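Local coordinates for hypothetical protein (Leishmania major, PDB 3LJN) that is of unknown function but is built of ankyrin repeats, and so probably binds other proteins as many members of this family do, at residues A[72-77]-A[107-112]; A[64-69]-A[97-102]; A[22-27]-A[46-51]; A[55-60]-A[76-81]. One frame throughout, in Å; residues are numbered along the deposited sequence.

Overall arrangement
All four contacts lie in the N-terminal part of an ankyrin-repeat array and are only partly buried; contact 4, with four buried residues of seven touching, is nearest to core. Contacts 1 and 2 join the same two elements, helices 66-75 and 97-110, at opposite ends: contact 2 is almost wholly apolar, a leucine and a valine set against alanines, whereas contact 1, where the helices give way to loops, is polar and led by an arginine. Contacts 3 and 4 both set a helix against a loop and depend on a histidine. In contact 3 it bonds straight across; in contact 4 it caps its own helix and packs against the loop. Contacts 1 and 4 share Gly76-Glu77, but Glu77 acts across contact 1 alone.

Contact 1 (A[72-77]-A[107-112]); sequences LASVGE and AKERGQ
Arg110 NE gives its proton to Ala73 O, the carbonyl of a residue near the end of a helix, at 2.8 Å and with an N-H...O angle of 162°. That oxygen lies close to the guanidinium plane, so the bond is well directed. Arginine suits the place because its long chain can follow the neighbouring helix end: CG stands opposite the backbone N, and the aliphatic part passes Ser74 O, with CB 3.6 Å from it, before a bend at chi3 (60°) swings the head round. Glu77 CB lies over one face of that head. The Glu77 carboxylate adds a long, weak ion pair, OE2 to Arg110 NH1 at 3.6 Å. On its own side, Arg110 NH1 donates to Gln112 OE1 at 3.3 Å, while Gln112 NE2 binds Ser116 OG. Gly111, with positive phi, makes the Schellman turn that ends helix 97-110 and brings Gln112 back beside the arginine. Ala73 is small enough to let the backbones come near, its CB lying against Ala107 N. Such side-by-side helices are characteristic of an ankyrin stack. Here Leu72 turns the other way onto helices 33-41 and 56-63, and Ala107 rests on Leu117 of helix 114-118.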
loop_
_atom_site.group_PDB
_atom_site.type_symbol
_atom_site.label_atom_id
_atom_site.label_comp_id
_atom_site.label_asym_id
_atom_site.label_seq_id
_atom_site.Cartn_x
_atom_site.Cartn_y
_atom_site.Cartn_z
ATOM N N LEU A 72 -24.998 13.020 1.029
ATOM C CA LEU A 72 -25.308 11.621 0.654
ATOM C C LEU A 72 -24.448 10.587 1.403
ATOM O O LEU A 72 -24.928 9.498 1.711
ATOM C CB LEU A 72 -25.175 11.404 -0.865
ATOM C CG LEU A 72 -26.309 11.954 -1.745
ATOM C CD1 LEU A 72 -25.910 11.983 -3.185
ATOM C CD2 LEU A 72 -27.584 11.143 -1.592
ATOM N N ALA A 73 -23.190 10.935 1.695
ATOM C CA ALA A 73 -22.301 10.072 2.473
ATOM C C ALA A 73 -22.848 9.812 3.883
ATOM O O ALA A 73 -22.578 8.776 4.490
ATOM C CB ALA A 73 -20.909 10.685 2.557
ATOM N N SER A 74 -23.612 10.757 4.404
ATOM C CA SER A 74 -24.152 10.639 5.747
ATOM C C SER A 74 -25.437 9.804 5.813
ATOM O O SER A 74 -25.844 9.375 6.892
ATOM C CB SER A 74 -24.421 12.031 6.319
ATOM O OG SER A 74 -25.630 12.571 5.788
ATOM N N VAL A 75 -26.079 9.574 4.677
ATOM C CA VAL A 75 -27.401 8.942 4.670
ATOM C C VAL A 75 -27.382 7.481 4.215
ATOM O O VAL A 75 -28.284 6.710 4.563
ATOM C CB VAL A 75 -28.397 9.748 3.792
ATOM C CG1 VAL A 75 -29.612 8.935 3.485
ATOM C CG2 VAL A 75 -28.811 11.027 4.505
ATOM N N GLY A 76 -26.364 7.102 3.441
ATOM C CA GLY A 76 -26.325 5.775 2.834
ATOM C C GLY A 76 -24.961 5.270 2.405
ATOM O O GLY A 76 -24.243 5.932 1.641
ATOM N N GLU A 77 -24.619 4.083 2.904
ATOM C CA GLU A 77 -23.461 3.328 2.435
ATOM C C GLU A 77 -23.790 2.717 1.060
ATOM O O GLU A 77 -24.745 1.918 0.933
ATOM C CB GLU A 77 -23.145 2.221 3.448
ATOM C CG GLU A 77 -21.829 1.484 3.263
ATOM C CD GLU A 77 -21.414 0.709 4.534
ATOM O OE1 GLU A 77 -22.057 -0.323 4.871
ATOM O OE2 GLU A 77 -20.441 1.135 5.204
ATOM N N ALA A 107 -19.388 10.233 6.116
ATOM C CA ALA A 107 -19.391 8.861 6.623
ATOM C C ALA A 107 -19.135 8.771 8.125
ATOM O O ALA A 107 -19.645 7.868 8.778
ATOM C CB ALA A 107 -18.372 8.026 5.874
ATOM N N LYS A 108 -18.331 9.689 8.662
ATOM C CA LYS A 108 -18.122 9.788 10.112
ATOM C C LYS A 108 -19.444 9.991 10.855
ATOM O O LYS A 108 -19.737 9.240 11.787
ATOM C CB LYS A 108 -17.152 10.922 10.482
ATOM C CG LYS A 108 -15.669 10.536 10.490
ATOM C CD LYS A 108 -14.954 10.966 11.795
ATOM C CE LYS A 108 -14.772 12.484 11.916
ATOM N NZ LYS A 108 -13.500 12.990 11.297
ATOM N N GLU A 109 -20.234 10.991 10.445
ATOM C CA GLU A 109 -21.570 11.233 11.029
ATOM C C GLU A 109 -22.400 9.955 11.094
ATOM O O GLU A 109 -23.105 9.713 12.068
ATOM C CB GLU A 109 -22.360 12.279 10.225
ATOM C CG GLU A 109 -21.923 13.745 10.432
ATOM C CD GLU A 109 -22.934 14.787 9.879
ATOM O OE1 GLU A 109 -23.928 14.380 9.222
ATOM O OE2 GLU A 109 -22.736 16.015 10.111
ATOM N N ARG A 110 -22.299 9.155 10.038
ATOM C CA ARG A 110 -23.086 7.945 9.873
ATOM C C ARG A 110 -22.609 6.764 10.735
ATOM O O ARG A 110 -23.358 5.819 10.942
ATOM C CB ARG A 110 -23.113 7.571 8.378
ATOM C CG ARG A 110 -23.556 6.142 8.051
ATOM C CD ARG A 110 -23.900 5.957 6.575
ATOM N NE ARG A 110 -22.809 6.238 5.641
ATOM C CZ ARG A 110 -21.742 5.465 5.458
ATOM N NH1 ARG A 110 -21.578 4.359 6.179
ATOM N NH2 ARG A 110 -20.818 5.803 4.562
ATOM N N GLY A 111 -21.376 6.803 11.227
ATOM C CA GLY A 111 -20.879 5.757 12.130
ATOM C C GLY A 111 -19.714 4.929 11.613
ATOM O O GLY A 111 -19.027 4.289 12.401
ATOM N N GLN A 112 -19.496 4.928 10.299
ATOM C CA GLN A 112 -18.362 4.217 9.702
ATOM C C GLN A 112 -17.087 5.048 9.785
ATOM O O GLN A 112 -17.074 6.229 9.438
ATOM C CB GLN A 112 -18.625 3.865 8.238
ATOM C CG GLN A 112 -17.539 2.975 7.645
ATOM C CD GLN A 112 -17.721 2.700 6.165
ATOM O OE1 GLN A 112 -18.584 3.292 5.498
ATOM N NE2 GLN A 112 -16.888 1.799 5.633
#

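Contact 2 (A[64-69]-A[97-102]); sequences GCVDTA and TDLVVA
Helices 66-75 and 97-110 run alongside in the same direction, and their backbones are nearest where the CA atoms of Val66 and Leu99 stand 5.0 Å apart. This is the stacking of successive helices expected of an ankyrin array, in which helical hairpins pile up into an elongated solenoid. No hydrogen bond crosses between the segments; shape and apolar surface do the work. Leu99 supplies the longest reach. With CG anti to the backbone N (chi1 175°), its branched end is carried across to the start of the opposing helix, where CD1 meets Ala69 CB at 3.5 Å and both methyl groups lie against the carbonyl oxygen of Gly64. That glycine ends the preceding helix with positive phi, a conformation that would press a side chain against the carbonyl before it. Cys65 follows at the N-cap position, so the chain turns sharply from one helix into the next just where Leu99 packs.

Val66 is the other main piece, and its two methyls divide the work. CG2 sits over the first turn of helix 97-110, 3.7 Å from Leu99 CA and 4.0 Å from Leu99 CB, and also brushes the carboxylate of Asp98 at the more exposed margin. Beyond Leu99, Val100 points the other way, onto Met155, Leu159 and Leu162 of helix 153-162, so helix 97-110 is packed between two helices. Ala69 and Ala102 keep the facing surfaces low, and one turn beyond Asp98 the second valine methyl, Val66 CG1, rests 3.9 Å from Ala102 CB.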
loop_
_atom_site.group_PDB
_atom_site.type_symbol
_atom_site.label_atom_id
_atom_site.label_comp_id
_atom_site.label_asym_id
_atom_site.label_seq_id
_atom_site.Cartn_x
_atom_site.Cartn_y
_atom_site.Cartn_z
ATOM N N GLY A 64 -17.682 16.680 -8.626
ATOM C CA GLY A 64 -17.320 17.752 -7.692
ATOM C C GLY A 64 -18.329 17.672 -6.579
ATOM O O GLY A 64 -18.253 16.747 -5.776
ATOM N N CYS A 65 -19.280 18.605 -6.527
ATOM C CA CYS A 65 -20.449 18.506 -5.616
ATOM C C CYS A 65 -20.108 18.154 -4.162
ATOM O O CYS A 65 -20.651 17.196 -3.592
ATOM C CB CYS A 65 -21.436 17.484 -6.171
ATOM S SG CYS A 65 -21.867 17.833 -7.893
ATOM N N VAL A 66 -19.208 18.942 -3.574
ATOM C CA VAL A 66 -18.718 18.690 -2.217
ATOM C C VAL A 66 -19.845 18.540 -1.197
ATOM O O VAL A 66 -19.847 17.586 -0.419
ATOM C CB VAL A 66 -17.722 19.785 -1.758
ATOM C CG1 VAL A 66 -17.745 19.954 -0.237
ATOM C CG2 VAL A 66 -16.321 19.454 -2.257
ATOM N N ASP A 67 -20.806 19.461 -1.230
ATOM C CA ASP A 67 -21.875 19.529 -0.225
ATOM C C ASP A 67 -22.920 18.419 -0.401
ATOM O O ASP A 67 -23.318 17.781 0.577
ATOM C CB ASP A 67 -22.502 20.921 -0.252
ATOM C CG ASP A 67 -21.449 22.054 0.016
ATOM O OD1 ASP A 67 -20.541 21.884 0.886
ATOM O OD2 ASP A 67 -21.515 23.132 -0.635
ATOM N N THR A 68 -23.344 18.176 -1.640
ATOM C CA THR A 68 -24.179 17.019 -1.977
ATOM C C THR A 68 -23.517 15.703 -1.561
ATOM O O THR A 68 -24.185 14.793 -1.057
ATOM C CB THR A 68 -24.438 16.944 -3.500
ATOM O OG1 THR A 68 -24.970 18.193 -3.968
ATOM C CG2 THR A 68 -25.383 15.818 -3.846
ATOM N N ALA A 69 -22.204 15.595 -1.782
ATOM C CA ALA A 69 -21.454 14.386 -1.425
ATOM C C ALA A 69 -21.438 14.202 0.082
ATOM O O ALA A 69 -21.771 13.133 0.585
ATOM C CB ALA A 69 -20.037 14.469 -1.957
ATOM N N THR A 97 -9.239 17.588 -3.438
ATOM C CA THR A 97 -9.024 17.081 -2.083
ATOM C C THR A 97 -10.175 17.373 -1.125
ATOM O O THR A 97 -10.448 16.566 -0.236
ATOM C CB THR A 97 -7.690 17.617 -1.484
ATOM O OG1 THR A 97 -7.752 19.042 -1.349
ATOM C CG2 THR A 97 -6.491 17.227 -2.377
ATOM N N ASP A 98 -10.844 18.511 -1.293
ATOM C CA ASP A 98 -11.944 18.882 -0.390
ATOM C C ASP A 98 -13.083 17.876 -0.457
ATOM O O ASP A 98 -13.716 17.579 0.558
ATOM C CB ASP A 98 -12.457 20.325 -0.611
ATOM C CG ASP A 98 -12.463 20.758 -2.090
ATOM O OD1 ASP A 98 -12.806 19.926 -2.968
ATOM O OD2 ASP A 98 -12.129 21.944 -2.366
ATOM N N LEU A 99 -13.315 17.327 -1.644
ATOM C CA LEU A 99 -14.362 16.324 -1.847
ATOM C C LEU A 99 -14.091 15.021 -1.104
ATOM O O LEU A 99 -15.012 14.311 -0.735
ATOM C CB LEU A 99 -14.521 16.036 -3.338
ATOM C CG LEU A 99 -15.486 14.931 -3.744
ATOM C CD1 LEU A 99 -16.870 15.196 -3.193
ATOM C CD2 LEU A 99 -15.507 14.833 -5.253
ATOM N N VAL A 100 -12.827 14.708 -0.896
ATOM C CA VAL A 100 -12.459 13.514 -0.164
ATOM C C VAL A 100 -12.665 13.718 1.329
ATOM O O VAL A 100 -13.066 12.792 2.031
ATOM C CB VAL A 100 -11.002 13.122 -0.441
ATOM C CG1 VAL A 100 -10.561 11.982 0.477
ATOM C CG2 VAL A 100 -10.839 12.745 -1.906
ATOM N N VAL A 101 -12.397 14.921 1.824
ATOM C CA VAL A 101 -12.671 15.210 3.234
ATOM C C VAL A 101 -14.192 15.180 3.472
ATOM O O VAL A 101 -14.669 14.506 4.383
ATOM C CB VAL A 101 -12.075 16.548 3.685
ATOM C CG1 VAL A 101 -12.329 16.744 5.166
ATOM C CG2 VAL A 101 -10.583 16.597 3.394
ATOM N N ALA A 102 -14.935 15.894 2.622
ATOM C CA ALA A 102 -16.405 15.873 2.612
ATOM C C ALA A 102 -16.925 14.466 2.783
ATOM O O ALA A 102 -17.676 14.184 3.714
ATOM C CB ALA A 102 -16.937 16.457 1.293
#

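Contact 3 (A[22-27]-A[46-51]); sequences EKIHVA and PTIQNR
His25, Ile48 and Ile24 give up the most surface here, and between them they fasten helix 18-30 to the loop that leads from helix 33-41 to helix 56-63. His25 provides the polar link. Its NE2 donates to Ile48 O at 3.0 Å with an N-H...O angle of 173°, almost straight, and the oxygen lies in the plane of the ring, only 3° out of it. From the oxygen's side the donor is tilted somewhat from the carbonyl plane. CG set beside the backbone N, with chi1 at -75°, turns the imidazole outward from the helix toward the loop. Asn50 flanks the same ring, its CB 4.0 Å from His25 CE1; its amide is engaged within the loop, OD1 accepting from Phe52 N and Cys54 N.

Ile48 turns its side chain to an apolar partner while its carbonyl serves the histidine. Its CG2 meets CG2 of Ile24 at 3.9 Å, methyl against methyl, and the two isoleucines cross obliquely. Branching at CB suits both, because it puts a methyl close to the main chain where helix and loop face each other. Ile24 also packs on Leu39 and Val44, and Ile48 on Met21, so the pair belongs to a wider apolar layer between the helices and the loop.

A helix histidine reaching a loop carbonyl is a familiar ankyrin-repeat feature. Chemically, donation from NE2 means that this nitrogen carries a proton; if the buried ring is neutral, ND1 would be the unprotonated nitrogen. Between these two segments the loop, which has no regular strand here, is tied by one directional bond, backed by apolar contact.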
loop_
_atom_site.group_PDB
_atom_site.type_symbol
_atom_site.label_atom_id
_atom_site.label_comp_id
_atom_site.label_asym_id
_atom_site.label_seq_id
_atom_site.Cartn_x
_atom_site.Cartn_y
_atom_site.Cartn_z
ATOM N N GLU A 22 -34.334 8.627 -11.607
ATOM C CA GLU A 22 -33.927 9.550 -12.653
ATOM C C GLU A 22 -33.762 10.946 -12.111
ATOM O O GLU A 22 -32.817 11.637 -12.472
ATOM C CB GLU A 22 -34.927 9.565 -13.809
ATOM C CG GLU A 22 -34.693 8.479 -14.851
ATOM C CD GLU A 22 -33.282 8.492 -15.441
ATOM O OE1 GLU A 22 -32.796 7.400 -15.811
ATOM O OE2 GLU A 22 -32.658 9.577 -15.534
ATOM N N LYS A 23 -34.687 11.358 -11.248
ATOM C CA LYS A 23 -34.646 12.691 -10.655
ATOM C C LYS A 23 -33.463 12.867 -9.712
ATOM O O LYS A 23 -32.786 13.886 -9.738
ATOM C CB LYS A 23 -35.943 12.981 -9.893
ATOM C CG LYS A 23 -37.174 13.147 -10.769
ATOM C CD LYS A 23 -38.215 14.019 -10.080
ATOM C CE LYS A 23 -39.517 14.087 -10.861
ATOM N NZ LYS A 23 -40.330 12.851 -10.703
ATOM N N ILE A 24 -33.219 11.866 -8.885
ATOM C CA ILE A 24 -32.221 11.988 -7.837
ATOM C C ILE A 24 -30.790 11.996 -8.405
ATOM O O ILE A 24 -29.945 12.768 -7.964
ATOM C CB ILE A 24 -32.429 10.895 -6.755
ATOM C CG1 ILE A 24 -31.663 11.241 -5.483
ATOM C CG2 ILE A 24 -32.048 9.520 -7.267
ATOM C CD1 ILE A 24 -31.885 10.254 -4.358
ATOM N N HIS A 25 -30.537 11.151 -9.396
ATOM C CA HIS A 25 -29.267 11.122 -10.124
ATOM C C HIS A 25 -28.978 12.454 -10.852
ATOM O O HIS A 25 -27.836 12.930 -10.894
ATOM C CB HIS A 25 -29.305 10.007 -11.181
ATOM C CG HIS A 25 -29.174 8.614 -10.640
ATOM N ND1 HIS A 25 -28.474 7.630 -11.304
ATOM C CD2 HIS A 25 -29.662 8.032 -9.521
ATOM C CE1 HIS A 25 -28.526 6.508 -10.610
ATOM N NE2 HIS A 25 -29.246 6.722 -9.525
ATOM N N VAL A 26 -30.001 13.029 -11.466
ATOM C CA VAL A 26 -29.863 14.313 -12.140
ATOM C C VAL A 26 -29.434 15.395 -11.164
ATOM O O VAL A 26 -28.547 16.199 -11.449
ATOM C CB VAL A 26 -31.195 14.757 -12.764
ATOM C CG1 VAL A 26 -31.146 16.225 -13.155
ATOM C CG2 VAL A 26 -31.533 13.879 -13.955
ATOM N N ALA A 27 -30.096 15.409 -10.016
ATOM C CA ALA A 27 -29.872 16.413 -8.999
ATOM C C ALA A 27 -28.475 16.241 -8.422
ATOM O O ALA A 27 -27.757 17.226 -8.207
ATOM C CB ALA A 27 -30.907 16.274 -7.931
ATOM N N PRO A 46 -31.746 6.573 -0.940
ATOM C CA PRO A 46 -30.530 7.231 -1.424
ATOM C C PRO A 46 -29.685 6.399 -2.374
ATOM O O PRO A 46 -29.149 6.940 -3.335
ATOM C CB PRO A 46 -29.714 7.482 -0.140
ATOM C CG PRO A 46 -30.635 7.276 0.958
ATOM C CD PRO A 46 -31.666 6.309 0.503
ATOM N N THR A 47 -29.563 5.105 -2.091
ATOM C CA THR A 47 -28.624 4.230 -2.788
ATOM C C THR A 47 -29.244 3.527 -4.013
ATOM O O THR A 47 -28.830 2.427 -4.380
ATOM C CB THR A 47 -28.118 3.146 -1.833
ATOM O OG1 THR A 47 -29.248 2.456 -1.268
ATOM C CG2 THR A 47 -27.244 3.747 -0.718
ATOM N N ILE A 48 -30.210 4.176 -4.655
ATOM C CA ILE A 48 -30.985 3.566 -5.728
ATOM C C ILE A 48 -30.181 3.583 -7.043
ATOM O O ILE A 48 -29.641 4.616 -7.440
ATOM C CB ILE A 48 -32.368 4.274 -5.843
ATOM C CG1 ILE A 48 -33.306 3.507 -6.768
ATOM C CG2 ILE A 48 -32.217 5.739 -6.266
ATOM C CD1 ILE A 48 -34.689 4.082 -6.814
ATOM N N GLN A 49 -30.113 2.432 -7.715
ATOM C CA GLN A 49 -29.144 2.242 -8.798
ATOM C C GLN A 49 -29.773 2.198 -10.170
ATOM O O GLN A 49 -30.975 2.015 -10.304
ATOM C CB GLN A 49 -28.243 1.013 -8.577
ATOM C CG GLN A 49 -28.851 -0.169 -7.849
ATOM C CD GLN A 49 -27.813 -1.261 -7.507
ATOM O OE1 GLN A 49 -26.686 -1.276 -8.020
ATOM N NE2 GLN A 49 -28.210 -2.190 -6.636
ATOM N N ASN A 50 -28.929 2.433 -11.179
ATOM C CA ASN A 50 -29.315 2.349 -12.568
ATOM C C ASN A 50 -28.666 1.091 -13.076
ATOM O O ASN A 50 -27.857 0.532 -12.366
ATOM C CB ASN A 50 -28.884 3.604 -13.339
ATOM C CG ASN A 50 -27.384 3.669 -13.618
ATOM O OD1 ASN A 50 -26.623 2.747 -13.318
ATOM N ND2 ASN A 50 -26.959 4.779 -14.214
ATOM N N ARG A 51 -29.001 0.635 -14.279
ATOM C CA ARG A 51 -28.569 -0.705 -14.720
ATOM C C ARG A 51 -27.068 -1.012 -14.588
ATOM O O ARG A 51 -26.704 -2.173 -14.564
ATOM C CB ARG A 51 -29.039 -0.996 -16.149
ATOM C CG ARG A 51 -28.435 -0.109 -17.223
ATOM C CD ARG A 51 -29.321 -0.088 -18.449
ATOM N NE ARG A 51 -29.001 1.010 -19.366
ATOM C CZ ARG A 51 -28.272 0.901 -20.480
ATOM N NH1 ARG A 51 -27.737 -0.260 -20.854
ATOM N NH2 ARG A 51 -28.059 1.972 -21.232
#

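Contact 4 (A[55-60]-A[76-81]); sequences TALHLA and GEVHSL
The imidazole of His58 is the flat group of this contact, and Ser80 O lies at its edge, near the ring plane and 3.5 Å from CE1. Thr55 CA occupies another part of the rim. Val78 CG1 approaches the ring obliquely, 3.4 Å from CE1, while NE2 makes a weak hydrogen bond with Gln85 O. ND1 is taken up within its own segment: Thr55 N donates to it at 3.2 Å, from a position tilted 26° out of the ring plane, and Thr55 OG1 is hydrogen-bonded to it at 3.3 Å. This is a capping box at the start of helix 56-63. Thr55-Ala56-Leu57-His58 matches the Thr-Pro-Leu-His signature of ankyrin repeats, with alanine in the proline position, and the histidine fixes the first turn as it does in that family. Threonine suits the N-cap because OG1, placed between the backbone N and carbonyl carbon (chi1 82°), can also accept weakly from Leu57 N. Val78 brings the loop onto this turn: branching at CB lets CG1 meet the histidine while CG2 meets Thr55 OG1 end to end at 3.4 Å and packs 4.0 Å from Leu57 CB. The same valine touches Pro87 of helix 87-93. Ser80, small and polar, hydrogen-bonds through OG to Gly53 O and lies 3.6 Å from Thr55 CG2.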
loop_
_atom_site.group_PDB
_atom_site.type_symbol
_atom_site.label_atom_id
_atom_site.label_comp_id
_atom_site.label_asym_id
_atom_site.label_seq_id
_atom_site.Cartn_x
_atom_site.Cartn_y
_atom_site.Cartn_z
ATOM N N THR A 55 -24.982 5.196 -8.616
ATOM C CA THR A 55 -25.865 5.812 -7.635
ATOM C C THR A 55 -25.534 7.279 -7.524
ATOM O O THR A 55 -24.526 7.744 -8.058
ATOM C CB THR A 55 -25.707 5.248 -6.225
ATOM O OG1 THR A 55 -24.589 5.873 -5.600
ATOM C CG2 THR A 55 -25.518 3.765 -6.234
ATOM N N ALA A 56 -26.375 8.005 -6.802
ATOM C CA ALA A 56 -26.218 9.438 -6.658
ATOM C C ALA A 56 -24.835 9.780 -6.174
ATOM O O ALA A 56 -24.230 10.713 -6.664
ATOM C CB ALA A 56 -27.248 9.973 -5.682
ATOM N N LEU A 57 -24.333 9.031 -5.208
ATOM C CA LEU A 57 -23.056 9.370 -4.613
ATOM C C LEU A 57 -21.898 9.194 -5.608
ATOM O O LEU A 57 -21.019 10.045 -5.704
ATOM C CB LEU A 57 -22.816 8.533 -3.360
ATOM C CG LEU A 57 -21.644 8.994 -2.506
ATOM C CD1 LEU A 57 -21.667 10.524 -2.375
ATOM C CD2 LEU A 57 -21.669 8.327 -1.145
ATOM N N HIS A 58 -21.896 8.093 -6.350
ATOM C CA HIS A 58 -20.925 7.915 -7.410
ATOM C C HIS A 58 -20.864 9.188 -8.255
ATOM O O HIS A 58 -19.784 9.699 -8.542
ATOM C CB HIS A 58 -21.311 6.747 -8.323
ATOM C CG HIS A 58 -21.071 5.388 -7.741
ATOM N ND1 HIS A 58 -22.092 4.596 -7.268
ATOM C CD2 HIS A 58 -19.942 4.652 -7.626
ATOM C CE1 HIS A 58 -21.597 3.445 -6.848
ATOM N NE2 HIS A 58 -20.294 3.451 -7.056
ATOM N N LEU A 59 -22.043 9.683 -8.639
ATOM C CA LEU A 59 -22.172 10.845 -9.538
ATOM C C LEU A 59 -21.747 12.161 -8.898
ATOM O O LEU A 59 -21.155 13.015 -9.555
ATOM C CB LEU A 59 -23.611 10.967 -10.058
ATOM C CG LEU A 59 -23.928 10.214 -11.359
ATOM C CD1 LEU A 59 -25.342 9.655 -11.365
ATOM C CD2 LEU A 59 -23.708 11.127 -12.569
ATOM N N ALA A 60 -22.064 12.327 -7.624
ATOM C CA ALA A 60 -21.603 13.474 -6.875
ATOM C C ALA A 60 -20.076 13.493 -6.873
ATOM O O ALA A 60 -19.464 14.527 -7.138
ATOM C CB ALA A 60 -22.126 13.417 -5.462
ATOM N N GLY A 76 -26.364 7.102 3.441
ATOM C CA GLY A 76 -26.325 5.775 2.834
ATOM C C GLY A 76 -24.961 5.270 2.405
ATOM O O GLY A 76 -24.243 5.932 1.641
ATOM N N GLU A 77 -24.619 4.083 2.904
ATOM C CA GLU A 77 -23.461 3.328 2.435
ATOM C C GLU A 77 -23.790 2.717 1.060
ATOM O O GLU A 77 -24.745 1.918 0.933
ATOM C CB GLU A 77 -23.145 2.221 3.448
ATOM C CG GLU A 77 -21.829 1.484 3.263
ATOM C CD GLU A 77 -21.414 0.709 4.534
ATOM O OE1 GLU A 77 -22.057 -0.323 4.871
ATOM O OE2 GLU A 77 -20.441 1.135 5.204
ATOM N N VAL A 78 -23.018 3.103 0.036
ATOM C CA VAL A 78 -23.160 2.540 -1.311
ATOM C C VAL A 78 -22.598 1.126 -1.352
ATOM O O VAL A 78 -21.427 0.937 -1.083
ATOM C CB VAL A 78 -22.412 3.397 -2.351
ATOM C CG1 VAL A 78 -22.086 2.584 -3.601
ATOM C CG2 VAL A 78 -23.223 4.651 -2.710
ATOM N N HIS A 79 -23.439 0.147 -1.698
ATOM C CA HIS A 79 -23.031 -1.271 -1.814
ATOM C C HIS A 79 -23.010 -1.786 -3.246
ATOM O O HIS A 79 -23.260 -2.957 -3.495
ATOM C CB HIS A 79 -23.987 -2.164 -1.010
ATOM C CG HIS A 79 -23.808 -2.052 0.467
ATOM N ND1 HIS A 79 -22.659 -2.473 1.106
ATOM C CD2 HIS A 79 -24.626 -1.559 1.429
ATOM C CE1 HIS A 79 -22.779 -2.238 2.403
ATOM N NE2 HIS A 79 -23.962 -1.685 2.625
ATOM N N SER A 80 -22.731 -0.913 -4.193
ATOM C CA SER A 80 -22.644 -1.325 -5.575
ATOM C C SER A 80 -21.427 -0.685 -6.178
ATOM O O SER A 80 -20.890 0.280 -5.646
ATOM C CB SER A 80 -23.897 -0.916 -6.346
ATOM O OG SER A 80 -24.008 0.491 -6.424
ATOM N N LEU A 81 -21.007 -1.234 -7.307
ATOM C CA LEU A 81 -19.801 -0.809 -7.982
ATOM C C LEU A 81 -20.196 -0.273 -9.346
ATOM O O LEU A 81 -21.127 -0.778 -9.963
ATOM C CB LEU A 81 -18.856 -2.001 -8.122
ATOM C CG LEU A 81 -18.327 -2.536 -6.790
ATOM C CD1 LEU A 81 -18.203 -4.049 -6.813
ATOM C CD2 LEU A 81 -17.005 -1.872 -6.423
#